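Local coordinates for protein ammonium transporter (Kuenenia stuttgartiensis, PDB 6EU6) that probably senses ammonium at the membrane and passes the signal to a histidine kinase, using the fold of the ammonium transporter family, at residues Ile134-Trp142 with Val366-Gly375; Thr299-Ile310 with Ser321-Ile332. One frame throughout, in Å; residues are numbered along the deposited sequence.

How the interactions relate
Of the four helices involved, 121-144 comes first along the chain and supplies residues 134-142. Its partner, 366-375, lies on helix 353-385 near the C terminus, so interaction 1 closes a long loop with 223 residues between its segments. Most of that loop is helical. Interaction 2 is nested inside it and closes a short one: 299-310 on helix 289-312 meets 321-332 at the start of helix 322-340, with ten residues between. Helices 322-340 and 353-385 follow each other in the chain. The two contacts do not touch; their centres are 19 Å apart and their nearest atoms about 7 Å. Interaction 1 ties helix 121-144 to helix 353-385, and interaction 2 ties helix 289-312 to helix 322-340.

Interaction 1: residues Ile134-Trp142 with Val366-Gly375; sequences IIYPIFGHW and VAFSWSFGLG
Val366 opens the contact between two antiparallel helices of the ammonium transporter fold, whose local axes cross at 161°. Its CG1 lies 3.7 Å from CZ3 of Trp142 and also meets the edge of the Phe139 ring, near the ring plane. Ala367 follows, with its methyl 3.7 Å from Phe139 CE2. The Phe139 side chain leans over to this small residue.

Trp370 is the central knob. It sits among Ile135, Ile138, Phe139 and Trp142. Its own CG is anti to the backbone N (chi1 177°), which sends the indole out to the other helix. One face receives Trp142 CH2, in an edge-to-face pair with ring centroids 4.9 Å apart and planes at 54°. On the opposite face lies Leu374 CD1 of the next turn. Ile138 CG2 presses on CZ2 at 3.5 Å. Trp142 is held from outside by a bond from its NE1 to Leu74 O.

Ile135 is in turn a knob among Trp370, Ser371, Leu374 and Gly375. Ser371 lends CB and OG to the hole, against Ile135 CG2, while its hydroxyl bonds to Ile173 O of helix 167-185. Ile135 CD1 rests 4.1 Å from Leu374 CB, with Gly375 N close by.

Helix 121-144 is kinked at Pro137, whose N makes no bond to the turn before. The carbonyl of Ile135 has two donors. It accepts a 3.3 Å bond from Phe139 N and a second from the indole. That second bond runs 2.9 Å from Trp370 NE1 to Ile135 O, in the indole plane and on a carbonyl lone pair.

Interaction 2: residues Thr299-Ile310 with Ser321-Ile332; sequences TGILAIIAEGFI and SAIAVHGVGGVI
Glu307 and Ser321 join helix 289-312 to the start of helix 322-340, a helix pair of the ammonium transporter fold linked by a short connection. The Ser321 hydroxyl gives a 2.6 Å bond to Glu307 OE2, on the anti lone pair. A chi1 of 169° carries the glutamate's CG away from the backbone N, and the chain runs on extended. Thr271 also bonds to OE2 and Ser268 to OE1, so three hydroxyls hold the carboxylate in place.

The tight part is beside this bond. Ala324 is buried between the helices, its CB 3.8 Å from Glu307 CA and 3.9 Å from Ala303 O. The small side chain lets the helices close to 5.2 Å between the CA atoms of Glu307 and Ala324. Ile310 CD1 lies next to it, 3.8 Å from Ile323 CG2.

Ala306 and Val328 meet less closely, the methyl of Ala306 4.0 Å from Val328 CG1. Leu302 lies on the surface, perhaps facing lipid. Ile332 still packs closely here, with CD1 3.7 Å from Leu302 CB and CG2 beside Thr299 OG1, which bonds back to Ile295 O.

The axes cross at 126°. Helix 322-340 also carries His326, whose ND1 bonds to His171 ND1, as in the twin-histidine pair of this family's pore. Helix 266-280 packs on Thr299, Ala303, Ser321 and Val325. Helix 234-261 touches Ile304, and helix 167-185 meets Ile323 and Val331.

Interaction 1: residues Ile134-Trp142 with Val366-Gly375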
loop_
_atom_site.group_PDB
_atom_site.type_symbol
_atom_site.label_atom_id
_atom_site.label_comp_id
_atom_site.label_asym_id
_atom_site.label_seq_id
_atom_site.Cartn_x
_atom_site.Cartn_y
_atom_site.Cartn_z
ATOM N N ILE A 134 -29.360 -0.067 6.708
ATOM C CA ILE A 134 -30.475 -1.048 6.670
ATOM C C ILE A 134 -30.094 -2.430 6.156
ATOM O O ILE A 134 -30.009 -3.396 6.927
ATOM C CB ILE A 134 -31.676 -0.459 5.883
ATOM C CG1 ILE A 134 -32.259 0.676 6.757
ATOM C CG2 ILE A 134 -32.782 -1.502 5.715
ATOM C CD1 ILE A 134 -32.813 1.759 5.971
ATOM N N ILE A 135 -29.827 -2.520 4.877
ATOM C CA ILE A 135 -29.633 -3.843 4.230
ATOM C C ILE A 135 -28.483 -4.593 4.869
ATOM O O ILE A 135 -28.652 -5.727 5.367
ATOM C CB ILE A 135 -29.441 -3.720 2.698
ATOM C CG1 ILE A 135 -30.677 -3.067 2.068
ATOM C CG2 ILE A 135 -29.117 -5.049 2.058
ATOM C CD1 ILE A 135 -30.531 -2.852 0.588
ATOM N N TYR A 136 -27.290 -3.961 4.865
ATOM C CA TYR A 136 -26.080 -4.694 5.331
ATOM C C TYR A 136 -26.110 -5.069 6.816
ATOM O O TYR A 136 -25.863 -6.245 7.179
ATOM C CB TYR A 136 -24.798 -3.887 4.946
ATOM C CG TYR A 136 -23.577 -4.464 5.500
ATOM C CD1 TYR A 136 -23.008 -5.575 4.929
ATOM C CD2 TYR A 136 -23.024 -3.953 6.671
ATOM C CE1 TYR A 136 -21.894 -6.162 5.487
ATOM C CE2 TYR A 136 -21.902 -4.542 7.276
ATOM C CZ TYR A 136 -21.314 -5.645 6.654
ATOM O OH TYR A 136 -20.161 -6.226 7.188
ATOM N N PRO A 137 -26.320 -4.096 7.700
ATOM C CA PRO A 137 -26.214 -4.477 9.084
ATOM C C PRO A 137 -27.376 -5.412 9.617
ATOM O O PRO A 137 -27.147 -6.192 10.515
ATOM C CB PRO A 137 -26.258 -3.129 9.838
ATOM C CG PRO A 137 -27.063 -2.240 8.948
ATOM C CD PRO A 137 -26.759 -2.702 7.517
ATOM N N ILE A 138 -28.561 -5.342 9.038
ATOM C CA ILE A 138 -29.641 -6.250 9.484
ATOM C C ILE A 138 -29.381 -7.691 9.037
ATOM O O ILE A 138 -29.387 -8.597 9.858
ATOM C CB ILE A 138 -31.026 -5.743 9.019
ATOM C CG1 ILE A 138 -31.357 -4.477 9.789
ATOM C CG2 ILE A 138 -32.091 -6.822 9.259
ATOM C CD1 ILE A 138 -32.488 -3.636 9.211
ATOM N N PHE A 139 -29.059 -7.897 7.763
ATOM C CA PHE A 139 -28.524 -9.223 7.358
ATOM C C PHE A 139 -27.311 -9.646 8.154
ATOM O O PHE A 139 -27.187 -10.797 8.545
ATOM C CB PHE A 139 -28.253 -9.355 5.843
ATOM C CG PHE A 139 -27.919 -10.757 5.423
ATOM C CD1 PHE A 139 -26.596 -11.234 5.491
ATOM C CD2 PHE A 139 -28.912 -11.654 5.038
ATOM C CE1 PHE A 139 -26.292 -12.570 5.152
ATOM C CE2 PHE A 139 -28.606 -13.007 4.712
ATOM C CZ PHE A 139 -27.291 -13.441 4.751
ATOM N N GLY A 140 -26.448 -8.702 8.472
ATOM C CA GLY A 140 -25.280 -9.023 9.245
ATOM C C GLY A 140 -25.646 -9.536 10.628
ATOM O O GLY A 140 -24.948 -10.367 11.182
ATOM N N HIS A 141 -26.685 -8.948 11.201
ATOM C CA HIS A 141 -27.180 -9.420 12.513
ATOM C C HIS A 141 -27.642 -10.891 12.382
ATOM O O HIS A 141 -27.274 -11.752 13.189
ATOM C CB HIS A 141 -28.316 -8.566 13.010
ATOM C CG HIS A 141 -28.713 -8.887 14.407
ATOM N ND1 HIS A 141 -27.992 -8.447 15.495
ATOM C CD2 HIS A 141 -29.732 -9.645 14.901
ATOM C CE1 HIS A 141 -28.569 -8.879 16.606
ATOM N NE2 HIS A 141 -29.627 -9.601 16.272
ATOM N N TRP A 142 -28.360 -11.177 11.311
ATOM C CA TRP A 142 -28.906 -12.529 11.125
ATOM C C TRP A 142 -27.810 -13.556 11.094
ATOM O O TRP A 142 -27.977 -14.662 11.644
ATOM C CB TRP A 142 -29.762 -12.613 9.881
ATOM C CG TRP A 142 -30.910 -11.689 9.869
ATOM C CD1 TRP A 142 -31.387 -10.941 10.933
ATOM C CD2 TRP A 142 -31.725 -11.354 8.754
ATOM N NE1 TRP A 142 -32.441 -10.148 10.509
ATOM C CE2 TRP A 142 -32.665 -10.412 9.183
ATOM C CE3 TRP A 142 -31.741 -11.745 7.422
ATOM C CZ2 TRP A 142 -33.591 -9.855 8.325
ATOM C CZ3 TRP A 142 -32.665 -11.213 6.610
ATOM C CH2 TRP A 142 -33.560 -10.277 7.048
ATOM N N VAL A 366 -31.942 -16.051 1.123
ATOM C CA VAL A 366 -32.366 -14.963 1.989
ATOM C C VAL A 366 -31.573 -13.676 1.680
ATOM O O VAL A 366 -32.157 -12.631 1.582
ATOM C CB VAL A 366 -32.224 -15.335 3.455
ATOM C CG1 VAL A 366 -32.439 -14.111 4.349
ATOM C CG2 VAL A 366 -33.220 -16.460 3.804
ATOM N N ALA A 367 -30.261 -13.790 1.488
ATOM C CA ALA A 367 -29.399 -12.617 1.145
ATOM C C ALA A 367 -29.836 -11.958 -0.158
ATOM O O ALA A 367 -30.044 -10.706 -0.255
ATOM C CB ALA A 367 -27.908 -13.013 1.103
ATOM N N PHE A 368 -30.129 -12.803 -1.139
ATOM C CA PHE A 368 -30.645 -12.308 -2.404
ATOM C C PHE A 368 -31.952 -11.640 -2.201
ATOM O O PHE A 368 -32.160 -10.537 -2.667
ATOM C CB PHE A 368 -30.714 -13.441 -3.473
ATOM C CG PHE A 368 -31.209 -12.978 -4.782
ATOM C CD1 PHE A 368 -30.342 -12.470 -5.724
ATOM C CD2 PHE A 368 -32.581 -12.965 -5.060
ATOM C CE1 PHE A 368 -30.785 -11.985 -6.938
ATOM C CE2 PHE A 368 -33.026 -12.483 -6.285
ATOM C CZ PHE A 368 -32.138 -11.999 -7.229
ATOM N N SER A 369 -32.892 -12.312 -1.556
ATOM C CA SER A 369 -34.253 -11.751 -1.478
ATOM C C SER A 369 -34.264 -10.439 -0.733
ATOM O O SER A 369 -35.003 -9.499 -1.108
ATOM C CB SER A 369 -35.220 -12.733 -0.768
ATOM O OG SER A 369 -35.240 -13.989 -1.465
ATOM N N TRP A 370 -33.520 -10.395 0.378
ATOM C CA TRP A 370 -33.430 -9.188 1.169
ATOM C C TRP A 370 -32.747 -8.014 0.405
ATOM O O TRP A 370 -33.303 -6.930 0.317
ATOM C CB TRP A 370 -32.666 -9.539 2.437
ATOM C CG TRP A 370 -32.377 -8.381 3.441
ATOM C CD1 TRP A 370 -31.114 -7.842 3.759
ATOM C CD2 TRP A 370 -33.301 -7.739 4.300
ATOM N NE1 TRP A 370 -31.250 -6.876 4.744
ATOM C CE2 TRP A 370 -32.579 -6.771 5.069
ATOM C CE3 TRP A 370 -34.691 -7.808 4.450
ATOM C CZ2 TRP A 370 -33.206 -5.959 6.027
ATOM C CZ3 TRP A 370 -35.307 -6.989 5.420
ATOM C CH2 TRP A 370 -34.562 -6.074 6.183
ATOM N N SER A 371 -31.523 -8.236 -0.114
ATOM C CA SER A 371 -30.739 -7.176 -0.697
ATOM C C SER A 371 -31.197 -6.805 -2.097
ATOM O O SER A 371 -31.405 -5.625 -2.383
ATOM C CB SER A 371 -29.192 -7.496 -0.610
ATOM O OG SER A 371 -28.481 -6.436 -1.209
ATOM N N PHE A 372 -31.448 -7.774 -2.977
ATOM C CA PHE A 372 -32.036 -7.413 -4.266
ATOM C C PHE A 372 -33.452 -6.843 -4.066
ATOM O O PHE A 372 -33.805 -5.856 -4.661
ATOM C CB PHE A 372 -32.068 -8.621 -5.156
ATOM C CG PHE A 372 -32.526 -8.321 -6.520
ATOM C CD1 PHE A 372 -31.678 -7.671 -7.426
ATOM C CD2 PHE A 372 -33.820 -8.688 -6.925
ATOM C CE1 PHE A 372 -32.126 -7.314 -8.677
ATOM C CE2 PHE A 372 -34.266 -8.348 -8.188
ATOM C CZ PHE A 372 -33.409 -7.688 -9.075
ATOM N N GLY A 373 -34.299 -7.483 -3.270
ATOM C CA GLY A 373 -35.664 -6.979 -3.128
ATOM C C GLY A 373 -35.788 -5.604 -2.486
ATOM O O GLY A 373 -36.480 -4.719 -2.993
ATOM N N LEU A 374 -35.118 -5.389 -1.372
ATOM C CA LEU A 374 -35.086 -4.028 -0.827
ATOM C C LEU A 374 -34.378 -3.005 -1.712
ATOM O O LEU A 374 -34.712 -1.814 -1.713
ATOM C CB LEU A 374 -34.445 -3.979 0.527
ATOM C CG LEU A 374 -35.319 -4.368 1.699
ATOM C CD1 LEU A 374 -34.520 -4.310 3.014
ATOM C CD2 LEU A 374 -36.523 -3.411 1.781
ATOM N N GLY A 375 -33.395 -3.459 -2.458
ATOM C CA GLY A 375 -32.708 -2.574 -3.358
ATOM C C GLY A 375 -33.606 -2.169 -4.478
ATOM O O GLY A 375 -33.647 -0.953 -4.836
#

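Interaction 2: residues Thr299-Ile310 with Ser321-Ile332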
loop_
_atom_site.group_PDB
_atom_site.type_symbol
_atom_site.label_atom_id
_atom_site.label_comp_id
_atom_site.label_asym_id
_atom_site.label_seq_id
_atom_site.Cartn_x
_atom_site.Cartn_y
_atom_site.Cartn_z
ATOM N N THR A 299 -14.509 -21.426 -9.085
ATOM C CA THR A 299 -15.065 -20.083 -9.055
ATOM C C THR A 299 -14.613 -19.263 -10.245
ATOM O O THR A 299 -15.401 -18.524 -10.840
ATOM C CB THR A 299 -14.707 -19.336 -7.761
ATOM O OG1 THR A 299 -15.072 -20.137 -6.632
ATOM C CG2 THR A 299 -15.362 -17.888 -7.709
ATOM N N GLY A 300 -13.364 -19.388 -10.617
ATOM C CA GLY A 300 -12.841 -18.651 -11.739
ATOM C C GLY A 300 -13.654 -18.839 -13.051
ATOM O O GLY A 300 -14.064 -17.894 -13.710
ATOM N N ILE A 301 -13.824 -20.083 -13.450
ATOM C CA ILE A 301 -14.632 -20.446 -14.604
ATOM C C ILE A 301 -16.104 -20.043 -14.406
ATOM O O ILE A 301 -16.689 -19.446 -15.293
ATOM C CB ILE A 301 -14.490 -21.964 -14.843
ATOM C CG1 ILE A 301 -13.057 -22.240 -15.311
ATOM C CG2 ILE A 301 -15.469 -22.496 -15.865
ATOM C CD1 ILE A 301 -12.653 -23.660 -15.075
ATOM N N LEU A 302 -16.719 -20.393 -13.287
ATOM C CA LEU A 302 -18.139 -20.111 -13.150
ATOM C C LEU A 302 -18.397 -18.607 -13.154
ATOM O O LEU A 302 -19.472 -18.123 -13.621
ATOM C CB LEU A 302 -18.725 -20.708 -11.893
ATOM C CG LEU A 302 -18.766 -22.242 -11.843
ATOM C CD1 LEU A 302 -19.378 -22.721 -10.543
ATOM C CD2 LEU A 302 -19.646 -22.692 -12.966
ATOM N N ALA A 303 -17.439 -17.841 -12.636
ATOM C CA ALA A 303 -17.650 -16.390 -12.564
ATOM C C ALA A 303 -17.607 -15.747 -13.963
ATOM O O ALA A 303 -18.348 -14.811 -14.254
ATOM C CB ALA A 303 -16.639 -15.743 -11.645
ATOM N N ILE A 304 -16.746 -16.277 -14.832
ATOM C CA ILE A 304 -16.627 -15.794 -16.180
ATOM C C ILE A 304 -17.903 -16.185 -16.970
ATOM O O ILE A 304 -18.364 -15.367 -17.765
ATOM C CB ILE A 304 -15.385 -16.389 -16.869
ATOM C CG1 ILE A 304 -14.127 -15.763 -16.257
ATOM C CG2 ILE A 304 -15.404 -16.147 -18.375
ATOM C CD1 ILE A 304 -12.869 -16.490 -16.712
ATOM N N ILE A 305 -18.453 -17.384 -16.699
ATOM C CA ILE A 305 -19.666 -17.802 -17.382
ATOM C C ILE A 305 -20.763 -16.844 -16.955
ATOM O O ILE A 305 -21.537 -16.309 -17.772
ATOM C CB ILE A 305 -19.998 -19.253 -17.065
ATOM C CG1 ILE A 305 -18.971 -20.147 -17.790
ATOM C CG2 ILE A 305 -21.453 -19.597 -17.483
ATOM C CD1 ILE A 305 -18.906 -21.568 -17.279
ATOM N N ALA A 306 -20.857 -16.639 -15.652
ATOM C CA ALA A 306 -21.807 -15.706 -15.105
ATOM C C ALA A 306 -21.696 -14.305 -15.620
ATOM O O ALA A 306 -22.718 -13.659 -15.937
ATOM C CB ALA A 306 -21.801 -15.729 -13.605
ATOM N N GLU A 307 -20.475 -13.809 -15.740
ATOM C CA GLU A 307 -20.293 -12.463 -16.222
ATOM C C GLU A 307 -20.900 -12.296 -17.639
ATOM O O GLU A 307 -21.597 -11.313 -17.908
ATOM C CB GLU A 307 -18.805 -12.181 -16.282
ATOM C CG GLU A 307 -18.387 -10.941 -16.985
ATOM C CD GLU A 307 -16.842 -10.836 -17.118
ATOM O OE1 GLU A 307 -16.147 -11.699 -17.710
ATOM O OE2 GLU A 307 -16.296 -9.871 -16.574
ATOM N N GLY A 308 -20.642 -13.269 -18.527
ATOM C CA GLY A 308 -21.210 -13.267 -19.848
ATOM C C GLY A 308 -22.739 -13.414 -19.874
ATOM O O GLY A 308 -23.416 -12.782 -20.675
ATOM N N PHE A 309 -23.267 -14.235 -18.981
ATOM C CA PHE A 309 -24.730 -14.460 -18.860
ATOM C C PHE A 309 -25.452 -13.177 -18.452
ATOM O O PHE A 309 -26.517 -12.776 -18.998
ATOM C CB PHE A 309 -24.970 -15.597 -17.889
ATOM C CG PHE A 309 -26.393 -15.909 -17.662
ATOM C CD1 PHE A 309 -27.095 -16.689 -18.569
ATOM C CD2 PHE A 309 -27.031 -15.451 -16.539
ATOM C CE1 PHE A 309 -28.438 -16.963 -18.379
ATOM C CE2 PHE A 309 -28.379 -15.713 -16.347
ATOM C CZ PHE A 309 -29.072 -16.464 -17.268
ATOM N N ILE A 310 -24.837 -12.464 -17.545
ATOM C CA ILE A 310 -25.422 -11.265 -16.962
ATOM C C ILE A 310 -25.448 -10.187 -18.044
ATOM O O ILE A 310 -26.420 -9.462 -18.238
ATOM C CB ILE A 310 -24.609 -10.818 -15.727
ATOM C CG1 ILE A 310 -24.859 -11.777 -14.559
ATOM C CG2 ILE A 310 -24.952 -9.354 -15.360
ATOM C CD1 ILE A 310 -23.775 -11.677 -13.486
ATOM N N SER A 321 -18.171 -5.772 -13.753
ATOM C CA SER A 321 -18.599 -7.127 -13.433
ATOM C C SER A 321 -18.778 -7.352 -11.928
ATOM O O SER A 321 -18.435 -8.411 -11.405
ATOM C CB SER A 321 -17.656 -8.140 -14.048
ATOM O OG SER A 321 -17.515 -7.895 -15.413
ATOM N N ALA A 322 -19.192 -6.297 -11.209
ATOM C CA ALA A 322 -19.409 -6.361 -9.782
ATOM C C ALA A 322 -20.387 -7.478 -9.367
ATOM O O ALA A 322 -20.227 -8.142 -8.330
ATOM C CB ALA A 322 -19.937 -5.052 -9.286
ATOM N N ILE A 323 -21.414 -7.679 -10.191
ATOM C CA ILE A 323 -22.462 -8.677 -9.846
ATOM C C ILE A 323 -21.868 -10.068 -9.936
ATOM O O ILE A 323 -21.958 -10.859 -9.028
ATOM C CB ILE A 323 -23.661 -8.568 -10.783
ATOM C CG1 ILE A 323 -24.291 -7.173 -10.657
ATOM C CG2 ILE A 323 -24.639 -9.676 -10.422
ATOM C CD1 ILE A 323 -25.216 -6.835 -11.858
ATOM N N ALA A 324 -21.160 -10.323 -11.014
ATOM C CA ALA A 324 -20.441 -11.595 -11.120
ATOM C C ALA A 324 -19.397 -11.823 -10.057
ATOM O O ALA A 324 -19.319 -12.937 -9.519
ATOM C CB ALA A 324 -19.796 -11.698 -12.482
ATOM N N VAL A 325 -18.585 -10.793 -9.695
ATOM C CA VAL A 325 -17.468 -11.004 -8.791
ATOM C C VAL A 325 -18.059 -11.228 -7.383
ATOM O O VAL A 325 -17.798 -12.240 -6.698
ATOM C CB VAL A 325 -16.502 -9.808 -8.799
ATOM C CG1 VAL A 325 -15.587 -9.813 -7.598
ATOM C CG2 VAL A 325 -15.719 -9.782 -10.114
ATOM N N HIS A 326 -18.832 -10.240 -6.949
ATOM C CA HIS A 326 -19.306 -10.185 -5.580
ATOM C C HIS A 326 -20.620 -11.019 -5.323
ATOM O O HIS A 326 -20.698 -11.718 -4.343
ATOM C CB HIS A 326 -19.495 -8.730 -5.143
ATOM C CG HIS A 326 -18.265 -7.878 -5.265
ATOM N ND1 HIS A 326 -17.287 -7.840 -4.305
ATOM C CD2 HIS A 326 -17.854 -7.042 -6.249
ATOM C CE1 HIS A 326 -16.320 -7.018 -4.694
ATOM N NE2 HIS A 326 -16.629 -6.554 -5.892
ATOM N N GLY A 327 -21.587 -10.876 -6.175
ATOM C CA GLY A 327 -22.864 -11.586 -6.032
ATOM C C GLY A 327 -22.637 -13.085 -6.295
ATOM O O GLY A 327 -22.750 -13.889 -5.399
ATOM N N VAL A 328 -22.231 -13.420 -7.499
ATOM C CA VAL A 328 -22.089 -14.830 -7.859
ATOM C C VAL A 328 -20.905 -15.493 -7.169
ATOM O O VAL A 328 -21.002 -16.590 -6.610
ATOM C CB VAL A 328 -22.038 -15.034 -9.385
ATOM C CG1 VAL A 328 -21.835 -16.532 -9.735
ATOM C CG2 VAL A 328 -23.279 -14.473 -10.034
ATOM N N GLY A 329 -19.747 -14.832 -7.196
ATOM C CA GLY A 329 -18.632 -15.315 -6.427
ATOM C C GLY A 329 -18.956 -15.598 -4.963
ATOM O O GLY A 329 -18.498 -16.585 -4.432
ATOM N N GLY A 330 -19.791 -14.769 -4.341
ATOM C CA GLY A 330 -20.076 -14.994 -2.943
ATOM C C GLY A 330 -20.976 -16.213 -2.811
ATOM O O GLY A 330 -20.853 -16.965 -1.865
ATOM N N VAL A 331 -21.915 -16.379 -3.725
ATOM C CA VAL A 331 -22.796 -17.555 -3.680
ATOM C C VAL A 331 -21.969 -18.850 -3.789
ATOM O O VAL A 331 -22.086 -19.756 -2.962
ATOM C CB VAL A 331 -23.800 -17.541 -4.807
ATOM C CG1 VAL A 331 -24.455 -18.915 -4.967
ATOM C CG2 VAL A 331 -24.804 -16.421 -4.604
ATOM N N ILE A 332 -21.054 -18.868 -4.745
ATOM C CA ILE A 332 -20.250 -20.022 -4.939
ATOM C C ILE A 332 -19.394 -20.341 -3.712
ATOM O O ILE A 332 -19.328 -21.505 -3.247
ATOM C CB ILE A 332 -19.322 -19.876 -6.182
ATOM C CG1 ILE A 332 -20.124 -19.684 -7.441
ATOM C CG2 ILE A 332 -18.348 -21.040 -6.233
ATOM C CD1 ILE A 332 -19.363 -19.077 -8.601
#